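Local structure of ornithine carbamoyltransferase, mitochondrial (Coccidioides immitis, 3SDS) at residues C124-V129 with I147-D152; K190-G195 with D260-D265; A218-Y223 with E281-F286. The protein catalyses the transfer of the carbamoyl group from carbamoyl phosphate to L-ornithine, giving L-citrulline and phosphate, a step of L-arginine biosynthesis. All coordinates share one frame; numbering follows the deposited sequence.

Interaction 1. Residues C124-V129 with I147-D152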
# COMPACT_ATOMS: atom_id res chain seq x y z
N CYS A 124 6.88 6.43 13.61
CA CYS A 124 8.04 6.98 12.92
C CYS A 124 7.66 7.60 11.59
O CYS A 124 6.70 7.17 10.96
CB CYS A 124 9.10 5.89 12.70
SG CYS A 124 10.57 6.42 11.74
N ILE A 125 8.42 8.59 11.15
CA ILE A 125 8.31 9.10 9.77
C ILE A 125 9.63 8.97 9.02
O ILE A 125 10.65 9.48 9.47
CB ILE A 125 7.83 10.56 9.70
CG1 ILE A 125 6.55 10.76 10.54
CG2 ILE A 125 7.60 10.96 8.25
CD1 ILE A 125 6.20 12.20 10.84
N VAL A 126 9.59 8.26 7.89
CA VAL A 126 10.69 8.26 6.92
C VAL A 126 10.28 9.20 5.79
O VAL A 126 9.29 8.94 5.08
CB VAL A 126 10.98 6.86 6.36
CG1 VAL A 126 12.15 6.91 5.38
CG2 VAL A 126 11.25 5.86 7.48
N ALA A 127 11.01 10.31 5.62
CA ALA A 127 10.53 11.38 4.73
C ALA A 127 11.51 11.78 3.65
O ALA A 127 12.72 11.85 3.89
CB ALA A 127 10.14 12.61 5.55
N ARG A 128 10.97 12.05 2.47
CA ARG A 128 11.74 12.68 1.42
C ARG A 128 11.06 13.92 0.94
O ARG A 128 9.89 13.90 0.55
CB ARG A 128 11.97 11.77 0.22
CG ARG A 128 12.46 12.57 -0.98
CD ARG A 128 12.88 11.72 -2.12
NE ARG A 128 13.43 12.57 -3.17
CZ ARG A 128 13.73 12.16 -4.41
NH1 ARG A 128 13.52 10.89 -4.77
NH2 ARG A 128 14.23 13.03 -5.28
N VAL A 129 11.82 15.01 0.95
CA VAL A 129 11.31 16.28 0.44
C VAL A 129 12.34 16.94 -0.49
O VAL A 129 13.38 16.33 -0.79
CB VAL A 129 10.85 17.21 1.61
CG1 VAL A 129 9.41 16.92 1.98
CG2 VAL A 129 11.76 17.04 2.82
N ILE A 147 13.41 10.10 10.24
CA ILE A 147 14.63 9.69 9.50
C ILE A 147 14.61 10.28 8.07
O ILE A 147 13.60 10.16 7.34
CB ILE A 147 14.74 8.16 9.43
CG1 ILE A 147 15.21 7.60 10.77
CG2 ILE A 147 15.63 7.67 8.26
CD1 ILE A 147 14.76 6.15 10.99
N ASN A 148 15.73 10.88 7.67
CA ASN A 148 15.88 11.52 6.35
C ASN A 148 16.12 10.53 5.21
O ASN A 148 17.22 9.99 5.07
CB ASN A 148 17.01 12.55 6.40
CG ASN A 148 17.07 13.43 5.15
OD1 ASN A 148 16.23 13.33 4.25
ND2 ASN A 148 18.07 14.33 5.10
N ALA A 149 15.11 10.32 4.38
CA ALA A 149 15.21 9.37 3.27
C ALA A 149 16.07 9.89 2.13
O ALA A 149 16.64 9.10 1.36
CB ALA A 149 13.82 8.99 2.77
N LEU A 150 16.12 11.21 2.00
CA LEU A 150 16.90 11.91 0.96
C LEU A 150 16.43 13.35 0.92
O LEU A 150 15.25 13.62 0.86
CB LEU A 150 16.73 11.26 -0.43
CG LEU A 150 17.60 11.74 -1.62
CD1 LEU A 150 17.84 10.61 -2.66
CD2 LEU A 150 17.04 13.01 -2.34
N CYS A 151 17.37 14.27 0.98
CA CYS A 151 17.06 15.68 0.75
C CYS A 151 18.14 16.32 -0.12
O CYS A 151 19.02 15.63 -0.67
CB CYS A 151 16.81 16.42 2.08
SG CYS A 151 18.25 17.16 2.94
N ASP A 152 18.06 17.63 -0.27
CA ASP A 152 18.93 18.40 -1.15
C ASP A 152 20.45 18.28 -0.88
O ASP A 152 21.26 18.38 -1.80
CB ASP A 152 18.51 19.85 -0.98
CG ASP A 152 18.66 20.63 -2.24
OD1 ASP A 152 19.81 20.71 -2.73
OD2 ASP A 152 17.63 21.18 -2.72
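Strand 124-128 and strand 146-148 run parallel, V126 facing I147 and A127 facing N148, and three backbone bonds join them: I147 N to I125 O (2.9 Å), A127 N to I147 O (3.1 Å) and A149 N to A127 O. The first two are nearly straight; the third is more bent (154°), where the chain turns a corner at A149. On the face that carries V126 and I147, V126 CG1 lies 3.7 Å from A149 CB. Further back, the sulfur of C124 lies beside the end of the I147 side chain, whose CD1 is 4.3 Å from SG. The two strands and the intervening helix 132-141 form a beta-alpha-beta unit of the carbamoyl phosphate domain; the helix covers the other face, where A127 touches I135 and L138. Toward the C-terminal ends, R128 and L150 lie side by side and point the same way. R128 stretches out from a CG anti to its backbone N (chi1 165°), which lays the start of the chain against the L150 backbone, CG 3.5 Å from L150 O. Farther out, L150 CD2 sits over one face of the guanidinium, 3.7 Å from R128 NE. R128 probably binds carbamoyl phosphate, as in related enzymes, and its side chain also touches that of S77, another residue predicted to bind this substrate. The N148 amide ties the corner together: OD1 takes a weak bond from L150 N, while ND2 donates to C151 SG at 3.6 Å and to the backbone O of L27.

Interaction 2. Residues K190-G195 with D260-D265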
# COMPACT_ATOMS: atom_id res chain seq x y z
N LYS A 190 41.82 4.98 0.53
CA LYS A 190 41.53 6.11 -0.35
C LYS A 190 40.25 5.88 -1.15
O LYS A 190 40.08 4.82 -1.77
CB LYS A 190 42.68 6.36 -1.32
CG LYS A 190 42.89 7.83 -1.59
CD LYS A 190 43.28 8.15 -3.01
CE LYS A 190 43.81 9.58 -3.05
NZ LYS A 190 43.32 10.40 -4.20
N ILE A 191 39.37 6.88 -1.14
CA ILE A 191 38.18 6.91 -2.01
C ILE A 191 38.30 8.04 -3.05
O ILE A 191 38.63 9.18 -2.71
CB ILE A 191 36.83 7.01 -1.20
CG1 ILE A 191 36.63 5.78 -0.30
CG2 ILE A 191 35.60 7.17 -2.12
CD1 ILE A 191 35.47 5.90 0.68
N ALA A 192 38.04 7.73 -4.31
CA ALA A 192 38.03 8.75 -5.33
C ALA A 192 36.63 8.92 -5.89
O ALA A 192 36.04 7.97 -6.43
CB ALA A 192 39.01 8.41 -6.43
N TRP A 193 36.11 10.13 -5.75
CA TRP A 193 34.84 10.50 -6.34
C TRP A 193 35.07 11.28 -7.64
O TRP A 193 35.78 12.31 -7.65
CB TRP A 193 34.04 11.36 -5.35
CG TRP A 193 32.70 11.78 -5.89
CD1 TRP A 193 32.45 12.71 -6.89
CD2 TRP A 193 31.43 11.26 -5.50
NE1 TRP A 193 31.10 12.79 -7.13
CE2 TRP A 193 30.45 11.92 -6.29
CE3 TRP A 193 31.02 10.31 -4.56
CZ2 TRP A 193 29.07 11.65 -6.15
CZ3 TRP A 193 29.67 10.03 -4.43
CH2 TRP A 193 28.71 10.71 -5.21
N VAL A 194 34.48 10.80 -8.74
CA VAL A 194 34.61 11.49 -10.04
C VAL A 194 33.23 11.81 -10.59
O VAL A 194 32.45 10.91 -10.90
CB VAL A 194 35.45 10.66 -11.06
CG1 VAL A 194 35.59 11.40 -12.40
CG2 VAL A 194 36.81 10.33 -10.51
N GLY A 195 32.91 13.10 -10.71
CA GLY A 195 31.60 13.54 -11.20
C GLY A 195 31.04 14.78 -10.51
O GLY A 195 31.80 15.63 -10.07
N ASP A 260 41.68 3.29 -3.71
CA ASP A 260 41.29 1.91 -3.44
C ASP A 260 39.93 1.64 -4.05
O ASP A 260 39.64 0.50 -4.46
CB ASP A 260 41.27 1.63 -1.94
CG ASP A 260 42.65 1.69 -1.32
OD1 ASP A 260 43.49 0.80 -1.62
OD2 ASP A 260 42.88 2.65 -0.54
N VAL A 261 39.12 2.69 -4.10
CA VAL A 261 37.75 2.62 -4.62
C VAL A 261 37.51 3.81 -5.52
O VAL A 261 37.98 4.92 -5.23
CB VAL A 261 36.72 2.67 -3.48
CG1 VAL A 261 35.30 2.68 -4.03
CG2 VAL A 261 36.94 1.52 -2.50
N ILE A 262 36.78 3.59 -6.62
CA ILE A 262 36.30 4.71 -7.44
C ILE A 262 34.77 4.79 -7.46
O ILE A 262 34.08 3.80 -7.74
CB ILE A 262 36.92 4.72 -8.86
CG1 ILE A 262 38.45 4.85 -8.77
CG2 ILE A 262 36.36 5.88 -9.68
CD1 ILE A 262 39.19 4.60 -10.09
N VAL A 263 34.24 5.98 -7.15
CA VAL A 263 32.80 6.22 -7.09
C VAL A 263 32.35 7.31 -8.07
O VAL A 263 33.02 8.33 -8.24
CB VAL A 263 32.32 6.67 -5.68
CG1 VAL A 263 30.91 6.22 -5.47
CG2 VAL A 263 33.17 6.10 -4.62
N THR A 264 31.20 7.09 -8.70
CA THR A 264 30.49 8.14 -9.42
C THR A 264 28.97 8.11 -9.14
O THR A 264 28.49 7.36 -8.30
CB THR A 264 30.83 8.10 -10.94
OG1 THR A 264 30.36 9.30 -11.58
CG2 THR A 264 30.24 6.85 -11.63
N ASP A 265 28.23 8.96 -9.86
CA ASP A 265 26.79 9.13 -9.70
C ASP A 265 26.22 9.77 -10.97
O ASP A 265 26.93 10.49 -11.67
CB ASP A 265 26.52 10.08 -8.53
CG ASP A 265 25.06 10.10 -8.09
OD1 ASP A 265 24.19 9.52 -8.79
OD2 ASP A 265 24.76 10.71 -7.02
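I191 and V263 meet at the apolar centre, where I191 CG2 lies 3.6 Å from V263 CG2. On the same face the indole of W193 flanks V263, with CE3 4.0 Å from V263 CB. W193 CG stands anti to the backbone N (chi1 -180°), and the ring reaches along the neighbouring strand as far as D265, whose CB lies 3.8 Å from W193 CZ2; ring and carboxylate planes are steeply inclined, 75° apart. V263 O sits above one face of the indole, toward its rim. This oxygen also accepts the nearly straight bond from V194 N, one of the parallel-strand bonds that include V263 N to A192 O at 2.8 Å. At the C-terminal end the T264 hydroxyl donates to V194 O, OG1 to O 2.7 Å, nearly along the C=O axis. The opposite end is closed by D260, whose OD2 takes K190 N at 2.8 Å through its anti lone pair, while D260 N returns a bond to K190 O. D265 probably binds L-ornithine, as in related enzymes, and its OD2 is held by N198. The pair forms the middle of the five-stranded parallel sheet of the ornithine domain, a Rossmann-like fold: strand 214-218 hydrogen-bonds to 190-194 on the side away from 261-264, M305 of strand 303-306 packs on V261 and V263, and helix 199-210 covers W193 through V200, L201 and L204.

Interaction 3. Residues A218-Y223 with E281-F286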
# COMPACT_ATOMS: atom_id res chain seq x y z
N ALA A 218 37.00 14.94 -7.73
CA ALA A 218 37.18 15.59 -9.02
C ALA A 218 35.82 16.03 -9.57
O ALA A 218 34.90 15.21 -9.69
CB ALA A 218 37.91 14.69 -10.01
N THR A 219 35.71 17.33 -9.85
CA THR A 219 34.50 17.94 -10.42
C THR A 219 34.88 19.03 -11.40
O THR A 219 35.95 19.65 -11.28
CB THR A 219 33.56 18.60 -9.35
OG1 THR A 219 34.13 19.84 -8.89
CG2 THR A 219 33.25 17.69 -8.16
N PRO A 220 33.99 19.31 -12.38
CA PRO A 220 34.21 20.44 -13.28
C PRO A 220 34.10 21.78 -12.56
O PRO A 220 33.45 21.87 -11.50
CB PRO A 220 33.05 20.32 -14.28
CG PRO A 220 32.51 18.94 -14.11
CD PRO A 220 32.75 18.58 -12.69
N ARG A 221 34.72 22.82 -13.13
CA ARG A 221 34.54 24.18 -12.62
C ARG A 221 33.06 24.57 -12.62
O ARG A 221 32.41 24.54 -13.65
CB ARG A 221 35.36 25.19 -13.46
N GLY A 222 32.54 24.91 -11.44
CA GLY A 222 31.13 25.31 -11.27
C GLY A 222 30.28 24.31 -10.50
O GLY A 222 29.14 24.61 -10.12
N TYR A 223 30.85 23.12 -10.26
CA TYR A 223 30.12 21.98 -9.69
C TYR A 223 30.80 21.41 -8.44
O TYR A 223 30.76 20.21 -8.16
CB TYR A 223 29.92 20.91 -10.78
CG TYR A 223 29.12 21.44 -11.93
CD1 TYR A 223 29.75 21.98 -13.05
CD2 TYR A 223 27.73 21.46 -11.89
CE1 TYR A 223 29.01 22.50 -14.10
CE2 TYR A 223 26.97 21.98 -12.93
CZ TYR A 223 27.62 22.50 -14.02
OH TYR A 223 26.87 23.02 -15.05
N GLU A 281 28.29 18.96 -22.25
CA GLU A 281 29.61 19.44 -22.73
C GLU A 281 30.65 19.54 -21.60
O GLU A 281 31.83 19.25 -21.82
CB GLU A 281 29.48 20.78 -23.47
N ALA A 282 30.19 19.93 -20.41
CA ALA A 282 31.06 20.18 -19.23
C ALA A 282 31.75 18.95 -18.61
O ALA A 282 32.90 19.04 -18.17
CB ALA A 282 30.29 20.96 -18.17
N PHE A 283 31.03 17.81 -18.58
CA PHE A 283 31.53 16.55 -18.01
C PHE A 283 32.32 15.63 -19.00
O PHE A 283 32.47 14.43 -18.77
CB PHE A 283 30.37 15.80 -17.34
CG PHE A 283 29.79 16.51 -16.12
CD1 PHE A 283 28.75 17.42 -16.25
CD2 PHE A 283 30.29 16.25 -14.85
CE1 PHE A 283 28.22 18.07 -15.13
CE2 PHE A 283 29.76 16.90 -13.72
CZ PHE A 283 28.73 17.81 -13.87
N LYS A 284 32.86 16.23 -20.08
CA LYS A 284 33.53 15.53 -21.20
C LYS A 284 34.44 14.38 -20.77
O LYS A 284 34.24 13.24 -21.19
CB LYS A 284 34.32 16.50 -22.09
N ASP A 285 35.44 14.69 -19.95
CA ASP A 285 36.45 13.69 -19.58
C ASP A 285 36.11 12.95 -18.28
O ASP A 285 36.91 12.15 -17.79
CB ASP A 285 37.85 14.33 -19.52
CG ASP A 285 38.22 15.07 -20.80
OD1 ASP A 285 37.81 14.60 -21.90
OD2 ASP A 285 38.92 16.11 -20.72
N PHE A 286 34.92 13.21 -17.75
CA PHE A 286 34.52 12.67 -16.44
C PHE A 286 33.98 11.22 -16.40
O PHE A 286 33.77 10.68 -15.31
CB PHE A 286 33.58 13.65 -15.71
CG PHE A 286 34.29 14.85 -15.11
CD1 PHE A 286 34.65 14.87 -13.76
CD2 PHE A 286 34.60 15.97 -15.90
CE1 PHE A 286 35.31 15.97 -13.20
CE2 PHE A 286 35.25 17.08 -15.35
CZ PHE A 286 35.61 17.08 -14.00
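P220 packs into the angle formed by the F283 and F286 rings, and its ring carbons meet them in turn. CB is the most loosely placed, 4.1 Å from F286 CE2 and about as far from the backbone O of A282. CG touches both rings: it stands over a face of each in two CH-pi contacts, 3.8 Å from the F283 centroid and 3.9 Å from that of F286. CD completes the wedge, 3.5 Å from F286 CZ, and also lies against F283 CE2. Beyond the proline, the F286 ring runs along the backbone of 218-220, with A218 O at its edge. F283 in turn directs an edge at the face of Y223; the centroids are 5.3 Å apart and the planes inclined at 51°, an edge-to-face pair tilted well away from perpendicular. A type II turn from P220 to Y223, closed by Y223 N to P220 O, brings proline and tyrosine to the same phenylalanine, and a type I turn from F283 to F286 presents the two phenylalanines together. The contact thus joins the loop between strand 214-218 and helix 227-237 to the chain leaving helix 277-282, with W267 stacked on F283 and D196 touching both F283 and Y223.

Overall arrangement
Interaction 1 comes first along the chain, in the four-stranded sheet of the carbamoyl phosphate domain; interactions 2 and 3 follow in the ornithine domain, their segments alternating. Interactions 1 and 2 lie on opposite sides of the chain's centre, 25 Å apart between centres but about 8 Å between nearest atoms. C151 O accepts a hydrogen bond from ND2 of N199, a residue predicted to bind ornithine, so the domains meet near the probable active site. Interactions 2 and 3 touch: A218 N hydrogen-bonds to W193 O, and V194 CG1 packs against the backbone O of F286. Interaction 3 lies at the C-terminal end of strand 214-218, where the following loop packs against the chain after helix 277-282.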